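6'''-hydroxyparomomycin C oxidase (Microbacterium trichothecenolyticum, PDB 7DVE) oxidises the C3 hydroxyl of the sugar of C-glycosides such as isoorientin and mangiferin, using FAD and O2 and releasing H2O2. Local coordinates at residues F143-T147 and G148-E152; D169-P172 and Y173-I176; Y402-S405 and D406-A410. All blocks are in the same frame, centred on the assembly; numbering follows the deposited sequence.

Contact 1: residues F143-T147 and G148-E152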
loop_
_atom_site.group_PDB
_atom_site.type_symbol
_atom_site.label_atom_id
_atom_site.label_comp_id
_atom_site.label_asym_id
_atom_site.label_seq_id
_atom_site.Cartn_x
_atom_site.Cartn_y
_atom_site.Cartn_z
ATOM N N PHE A 143 -8.671 -8.275 18.293
ATOM C CA PHE A 143 -7.834 -9.096 19.161
ATOM C C PHE A 143 -6.444 -8.505 19.330
ATOM O O PHE A 143 -5.760 -8.836 20.301
ATOM C CB PHE A 143 -7.750 -10.547 18.672
ATOM C CG PHE A 143 -7.362 -10.716 17.224
ATOM C CD1 PHE A 143 -6.027 -10.712 16.836
ATOM C CD2 PHE A 143 -8.336 -10.941 16.258
ATOM C CE1 PHE A 143 -5.668 -10.903 15.505
ATOM C CE2 PHE A 143 -7.984 -11.133 14.918
ATOM C CZ PHE A 143 -6.652 -11.114 14.540
ATOM N N LEU A 144 -6.020 -7.632 18.421
ATOM C CA LEU A 144 -4.795 -6.880 18.626
ATOM C C LEU A 144 -5.029 -5.625 19.447
ATOM O O LEU A 144 -4.143 -5.231 20.203
ATOM C CB LEU A 144 -4.161 -6.513 17.278
ATOM C CG LEU A 144 -3.616 -7.716 16.506
ATOM C CD1 LEU A 144 -2.876 -7.253 15.275
ATOM C CD2 LEU A 144 -2.720 -8.593 17.404
ATOM N N ASP A 145 -6.210 -5.003 19.319
ATOM C CA ASP A 145 -6.519 -3.775 20.047
ATOM C C ASP A 145 -6.730 -4.021 21.538
ATOM O O ASP A 145 -6.422 -3.147 22.357
ATOM C CB ASP A 145 -7.761 -3.108 19.455
ATOM C CG ASP A 145 -7.727 -1.586 19.586
ATOM O OD1 ASP A 145 -6.655 -1.044 19.913
ATOM O OD2 ASP A 145 -8.763 -0.924 19.377
ATOM N N GLU A 146 -7.258 -5.189 21.909
ATOM C CA GLU A 146 -7.593 -5.438 23.307
ATOM C C GLU A 146 -6.354 -5.520 24.186
ATOM O O GLU A 146 -6.400 -5.119 25.352
ATOM C CB GLU A 146 -8.426 -6.719 23.438
ATOM C CG GLU A 146 -7.725 -7.991 22.942
ATOM C CD GLU A 146 -8.634 -9.226 22.916
ATOM O OE1 GLU A 146 -9.769 -9.159 23.444
ATOM O OE2 GLU A 146 -8.212 -10.262 22.346
ATOM N N THR A 147 -5.251 -6.040 23.661
ATOM C CA THR A 147 -4.028 -6.150 24.444
ATOM C C THR A 147 -3.245 -4.855 24.529
ATOM O O THR A 147 -2.267 -4.803 25.282
ATOM C CB THR A 147 -3.116 -7.229 23.857
ATOM O OG1 THR A 147 -2.721 -6.847 22.525
ATOM C CG2 THR A 147 -3.801 -8.598 23.865
ATOM N N GLY A 148 -3.636 -3.825 23.780
ATOM C CA GLY A 148 -2.809 -2.654 23.627
ATOM C C GLY A 148 -1.707 -2.806 22.603
ATOM O O GLY A 148 -1.012 -1.822 22.305
ATOM N N GLU A 149 -1.525 -3.997 22.032
ATOM C CA GLU A 149 -0.413 -4.164 21.104
ATOM C C GLU A 149 -0.647 -3.430 19.797
ATOM O O GLU A 149 0.322 -3.039 19.136
ATOM C CB GLU A 149 -0.137 -5.639 20.815
ATOM C CG GLU A 149 1.122 -5.824 19.963
ATOM C CD GLU A 149 1.454 -7.271 19.632
ATOM O OE1 GLU A 149 0.524 -8.121 19.567
ATOM O OE2 GLU A 149 2.669 -7.542 19.433
ATOM N N LEU A 150 -1.904 -3.236 19.394
ATOM C CA LEU A 150 -2.139 -2.578 18.109
ATOM C C LEU A 150 -1.529 -1.177 18.103
ATOM O O LEU A 150 -0.834 -0.807 17.155
ATOM C CB LEU A 150 -3.641 -2.541 17.786
ATOM C CG LEU A 150 -4.101 -1.774 16.522
ATOM C CD1 LEU A 150 -3.285 -2.153 15.317
ATOM C CD2 LEU A 150 -5.589 -1.979 16.236
ATOM N N ASP A 151 -1.735 -0.405 19.171
ATOM C CA ASP A 151 -1.194 0.956 19.227
ATOM C C ASP A 151 0.337 0.970 19.183
ATOM O O ASP A 151 0.935 1.782 18.462
ATOM C CB ASP A 151 -1.707 1.668 20.479
ATOM C CG ASP A 151 -3.118 2.230 20.292
ATOM O OD1 ASP A 151 -3.620 2.236 19.146
ATOM O OD2 ASP A 151 -3.735 2.652 21.290
ATOM N N GLU A 152 0.987 0.057 19.915
ATOM C CA GLU A 152 2.445 -0.039 19.849
ATOM C C GLU A 152 2.927 -0.429 18.446
ATOM O O GLU A 152 3.924 0.119 17.949
ATOM C CB GLU A 152 2.953 -1.018 20.914
ATOM C CG GLU A 152 4.383 -1.492 20.692
ATOM C CD GLU A 152 4.778 -2.636 21.600
ATOM O OE1 GLU A 152 5.061 -2.378 22.783
ATOM O OE2 GLU A 152 4.804 -3.801 21.144
#
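T147 and E149 meet across G148 through a side-chain-to-backbone hydrogen bond: the N-H of E149 donates a hydrogen bond to OG1 of T147 at 3.1 Å and 157°. The hydroxyl reaches it because OG1 stands between the backbone N and the carbonyl carbon of T147 (chi1 63°), which also brings it to 3.3 Å from CB of E149. Two backbone bonds brace the turn. The N of G148 donates to O of D145 at 3.2 Å, closing a type I beta turn from D145 to G148, and the N of L150 donates to O of L144 at 3.1 Å. G148 has positive phi (81°), where a side chain would jam against the carbonyl O of T147. Apolar packing joins the two buried leucines, CB of L144 resting 4.0 Å from CB of L150. L144 also packs on L496 and R499 of helix 490-510. Separately, the L150 methyl CD2 lies against the D145 carboxylate, 3.9 Å from OD1. The acids find arginine partners: OD1 of D145 and OD1 of D151, 4.5 Å apart, both pair with R140, which probably eases their repulsion, and the extended E149 pairs with R499. Helix 142-145 thus passes into helix 149-161 through a type I beta turn, with G148 as N-cap of the second helix.

Contact 2: residues D169-P172 and Y173-I176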
loop_
_atom_site.group_PDB
_atom_site.type_symbol
_atom_site.label_atom_id
_atom_site.label_comp_id
_atom_site.label_asym_id
_atom_site.label_seq_id
_atom_site.Cartn_x
_atom_site.Cartn_y
_atom_site.Cartn_z
ATOM N N ASP A 169 3.220 22.599 7.544
ATOM C CA ASP A 169 2.723 23.607 8.485
ATOM C C ASP A 169 3.265 25.013 8.224
ATOM O O ASP A 169 2.704 25.973 8.765
ATOM C CB ASP A 169 3.046 23.221 9.927
ATOM C CG ASP A 169 2.066 22.204 10.504
ATOM O OD1 ASP A 169 1.142 21.754 9.796
ATOM O OD2 ASP A 169 2.244 21.833 11.685
ATOM N N ALA A 170 4.339 25.165 7.437
ATOM C CA ALA A 170 4.903 26.490 7.165
ATOM C C ALA A 170 4.367 27.129 5.886
ATOM O O ALA A 170 4.758 28.258 5.572
ATOM C CB ALA A 170 6.434 26.434 7.078
ATOM N N SER A 171 3.492 26.458 5.142
ATOM C CA SER A 171 3.123 27.105 3.897
ATOM C C SER A 171 2.057 28.176 4.141
ATOM O O SER A 171 1.304 28.106 5.117
ATOM C CB SER A 171 2.603 26.091 2.881
ATOM O OG SER A 171 1.206 26.030 2.925
ATOM N N PRO A 172 1.976 29.177 3.259
ATOM C CA PRO A 172 0.980 30.247 3.454
ATOM C C PRO A 172 -0.461 29.755 3.515
ATOM O O PRO A 172 -1.307 30.418 4.134
ATOM C CB PRO A 172 1.203 31.171 2.244
ATOM C CG PRO A 172 2.464 30.698 1.557
ATOM C CD PRO A 172 3.012 29.511 2.265
ATOM N N TYR A 173 -0.774 28.610 2.912
ATOM C CA TYR A 173 -2.132 28.087 2.939
ATOM C C TYR A 173 -2.339 27.047 4.035
ATOM O O TYR A 173 -3.339 26.322 4.010
ATOM C CB TYR A 173 -2.494 27.528 1.560
ATOM C CG TYR A 173 -2.288 28.573 0.479
ATOM C CD1 TYR A 173 -2.961 29.797 0.536
ATOM C CD2 TYR A 173 -1.367 28.375 -0.554
ATOM C CE1 TYR A 173 -2.754 30.781 -0.425
ATOM C CE2 TYR A 173 -1.160 29.358 -1.530
ATOM C CZ TYR A 173 -1.857 30.555 -1.452
ATOM O OH TYR A 173 -1.675 31.528 -2.403
ATOM N N ALA A 174 -1.416 26.969 4.995
ATOM C CA ALA A 174 -1.547 26.020 6.098
ATOM C C ALA A 174 -2.817 26.280 6.903
ATOM O O ALA A 174 -3.068 27.404 7.350
ATOM C CB ALA A 174 -0.325 26.109 7.015
ATOM N N GLY A 175 -3.624 25.242 7.079
ATOM C CA GLY A 175 -4.759 25.304 7.967
ATOM C C GLY A 175 -6.063 25.798 7.369
ATOM O O GLY A 175 -7.094 25.712 8.047
ATOM N N ILE A 176 -6.061 26.309 6.135
ATOM C CA ILE A 176 -7.291 26.850 5.553
ATOM C C ILE A 176 -8.333 25.750 5.382
ATOM O O ILE A 176 -9.512 25.920 5.720
ATOM C CB ILE A 176 -6.993 27.536 4.209
ATOM C CG1 ILE A 176 -6.160 28.795 4.424
ATOM C CG2 ILE A 176 -8.291 27.900 3.520
ATOM C CD1 ILE A 176 -5.951 29.591 3.151
#
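Y173 sets its side chain against the peptide carbon of P172, and its ring leaves the turn to stack with F310. CG lies anti to the carbonyl carbon of Y173 and beside its backbone N (chi1 -55°), a torsion that brings CG to 3.7 Å from C of P172, with the ring approaching that carbon obliquely. CB of the tyrosine touches the same carbon at 3.6 Å. Beyond the turn, the ring also packs on V313 and T328, while OH makes a weak hydrogen bond to O of T311. On the N-terminal side of the Y173 amide, the pyrrolidine of P172 places its CB 3.3 Å from N of Y173.

S171 directs its hydroxyl forward to the Y173 amide. Its OG receives a weak, bent hydrogen bond from N of Y173, 3.3 Å long with 134° at the hydrogen, and is also hydrogen-bonded to O of Y327. The OG of this buried serine is therefore tied both to its own turn and to a loop distant in sequence. The carbonyl of S171 serves the next amide: N of A174 donates to O of S171 at 3.0 Å. This bond closes a type I beta turn from S171 to A174, with P172 and Y173 at its two middle positions. A type II turn from Y173 to I176 follows, bringing G175 to the N-cap position of helix 176-183; two successive turns thus lead the loop after strand 163-164 into the helix.

A174 points its methyl toward the preceding residues. CB sits 3.2 Å from O of S171 and 3.5 Å from O of D169, in contact with both carbonyl oxygens. The CB of D169 points away from the 173-176 segment, and OD1 forms a salt bridge with R197.

Contact 3: residues Y402-S405 and D406-A410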
loop_
_atom_site.group_PDB
_atom_site.type_symbol
_atom_site.label_atom_id
_atom_site.label_comp_id
_atom_site.label_asym_id
_atom_site.label_seq_id
_atom_site.Cartn_x
_atom_site.Cartn_y
_atom_site.Cartn_z
ATOM N N TYR A 402 -15.683 -10.498 -8.108
ATOM C CA TYR A 402 -15.951 -9.334 -7.278
ATOM C C TYR A 402 -17.346 -8.808 -7.561
ATOM O O TYR A 402 -17.680 -8.490 -8.708
ATOM C CB TYR A 402 -14.925 -8.254 -7.532
ATOM C CG TYR A 402 -14.751 -7.286 -6.395
ATOM C CD1 TYR A 402 -14.045 -7.647 -5.244
ATOM C CD2 TYR A 402 -15.283 -6.003 -6.470
ATOM C CE1 TYR A 402 -13.877 -6.749 -4.207
ATOM C CE2 TYR A 402 -15.130 -5.111 -5.437
ATOM C CZ TYR A 402 -14.420 -5.478 -4.311
ATOM O OH TYR A 402 -14.262 -4.566 -3.287
ATOM N N THR A 403 -18.143 -8.695 -6.509
ATOM C CA THR A 403 -19.516 -8.238 -6.606
ATOM C C THR A 403 -19.759 -7.186 -5.530
ATOM O O THR A 403 -19.276 -7.305 -4.402
ATOM C CB THR A 403 -20.519 -9.424 -6.482
ATOM O OG1 THR A 403 -20.254 -10.208 -5.292
ATOM C CG2 THR A 403 -20.425 -10.327 -7.714
ATOM N N LEU A 404 -20.473 -6.134 -5.915
ATOM C CA LEU A 404 -21.000 -5.148 -4.989
ATOM C C LEU A 404 -22.336 -5.640 -4.449
ATOM O O LEU A 404 -23.255 -5.920 -5.224
ATOM C CB LEU A 404 -21.171 -3.806 -5.700
ATOM C CG LEU A 404 -19.889 -3.107 -6.183
ATOM C CD1 LEU A 404 -20.116 -1.626 -6.474
ATOM C CD2 LEU A 404 -18.758 -3.300 -5.197
ATOM N N SER A 405 -22.443 -5.758 -3.129
ATOM C CA SER A 405 -23.735 -6.047 -2.529
ATOM C C SER A 405 -24.552 -4.758 -2.431
ATOM O O SER A 405 -24.052 -3.652 -2.672
ATOM C CB SER A 405 -23.559 -6.692 -1.151
ATOM O OG SER A 405 -23.135 -5.733 -0.195
ATOM N N ASP A 406 -25.834 -4.915 -2.079
ATOM C CA ASP A 406 -26.706 -3.763 -1.871
ATOM C C ASP A 406 -26.190 -2.857 -0.762
ATOM O O ASP A 406 -26.370 -1.630 -0.816
ATOM C CB ASP A 406 -28.099 -4.249 -1.536
ATOM C CG ASP A 406 -28.531 -5.386 -2.433
ATOM O OD1 ASP A 406 -27.923 -6.485 -2.299
ATOM O OD2 ASP A 406 -29.445 -5.192 -3.263
ATOM N N ARG A 407 -25.534 -3.436 0.248
ATOM C CA ARG A 407 -24.934 -2.610 1.286
ATOM C C ARG A 407 -23.795 -1.782 0.713
ATOM O O ARG A 407 -23.613 -0.617 1.095
ATOM C CB ARG A 407 -24.478 -3.492 2.463
ATOM C CG ARG A 407 -25.628 -4.301 3.107
ATOM C CD ARG A 407 -25.333 -4.835 4.543
ATOM N NE ARG A 407 -24.204 -5.762 4.591
ATOM C CZ ARG A 407 -23.754 -6.374 5.684
ATOM N NH1 ARG A 407 -24.347 -6.222 6.866
ATOM N NH2 ARG A 407 -22.679 -7.159 5.591
ATOM N N ASP A 408 -23.018 -2.359 -0.211
ATOM C CA ASP A 408 -21.975 -1.585 -0.886
ATOM C C ASP A 408 -22.573 -0.372 -1.589
ATOM O O ASP A 408 -22.070 0.745 -1.450
ATOM C CB ASP A 408 -21.223 -2.458 -1.895
ATOM C CG ASP A 408 -20.418 -3.563 -1.229
ATOM O OD1 ASP A 408 -19.696 -3.257 -0.265
ATOM O OD2 ASP A 408 -20.507 -4.732 -1.674
ATOM N N HIS A 409 -23.676 -0.572 -2.324
ATOM C CA HIS A 409 -24.270 0.521 -3.094
ATOM C C HIS A 409 -24.835 1.600 -2.182
ATOM O O HIS A 409 -24.701 2.801 -2.464
ATOM C CB HIS A 409 -25.369 -0.020 -4.006
ATOM C CG HIS A 409 -24.860 -0.667 -5.257
ATOM N ND1 HIS A 409 -25.147 -1.977 -5.586
ATOM C CD2 HIS A 409 -24.122 -0.175 -6.280
ATOM C CE1 HIS A 409 -24.586 -2.271 -6.745
ATOM N NE2 HIS A 409 -23.965 -1.192 -7.191
ATOM N N ALA A 410 -25.491 1.182 -1.098
ATOM C CA ALA A 410 -25.999 2.123 -0.104
ATOM C C ALA A 410 -24.873 2.964 0.500
ATOM O O ALA A 410 -24.993 4.195 0.623
ATOM C CB ALA A 410 -26.764 1.349 0.985
#
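S405 and D408 exchange hydrogen bonds at the start of helix 406-424. The N of S405 donates to OD2 of D408 at 2.6 Å, meeting the carboxylate on its anti side and 16° out of its plane. In return, N of D408 and N of R407 each give OG of S405 a weak bond of 3.4 Å. OG can face these amides because it stands between the backbone N and the carbonyl carbon of S405 (chi1 74°). N of H409 also donates to O of S405. Apolar packing runs beside it: CB of L404 lies over one face of the H409 imidazole in a CH-pi contact, 4.2 Å from the ring centroid. K375 forms a salt bridge with OD2 of D408; D376 makes a salt bridge with NE of R407 and a hydrogen bond with OG of S405. An alanine in place of D408 would probably leave N of S405 and the ammonium of K375 without their carboxylate partner and make the helix start less firmly fixed. With S405 as N-cap, the reciprocal pair is a capping box, here at the passage from strand 396-401 into the helix.

All three contacts are short-range junctions leading into a helix, and none lies at an annotated site. Contact 1 links two helices, contact 2 takes a loop into helix 176-183, and contact 3 takes another into helix 406-424. Contacts 1 and 2 are partly buried, whereas contact 3 is at the surface. The N-cap residue is glycine in the first two and serine in the third, where alone a capping box forms. Leucines pack at contact 1, contact 2 rests on two turns, with Y173 stacked on F310 outside it, and contact 3 combines a polar cap, with charged partners, and a CH-pi contact. Their centres are about 30 to 39 Å apart, and no two of them touch.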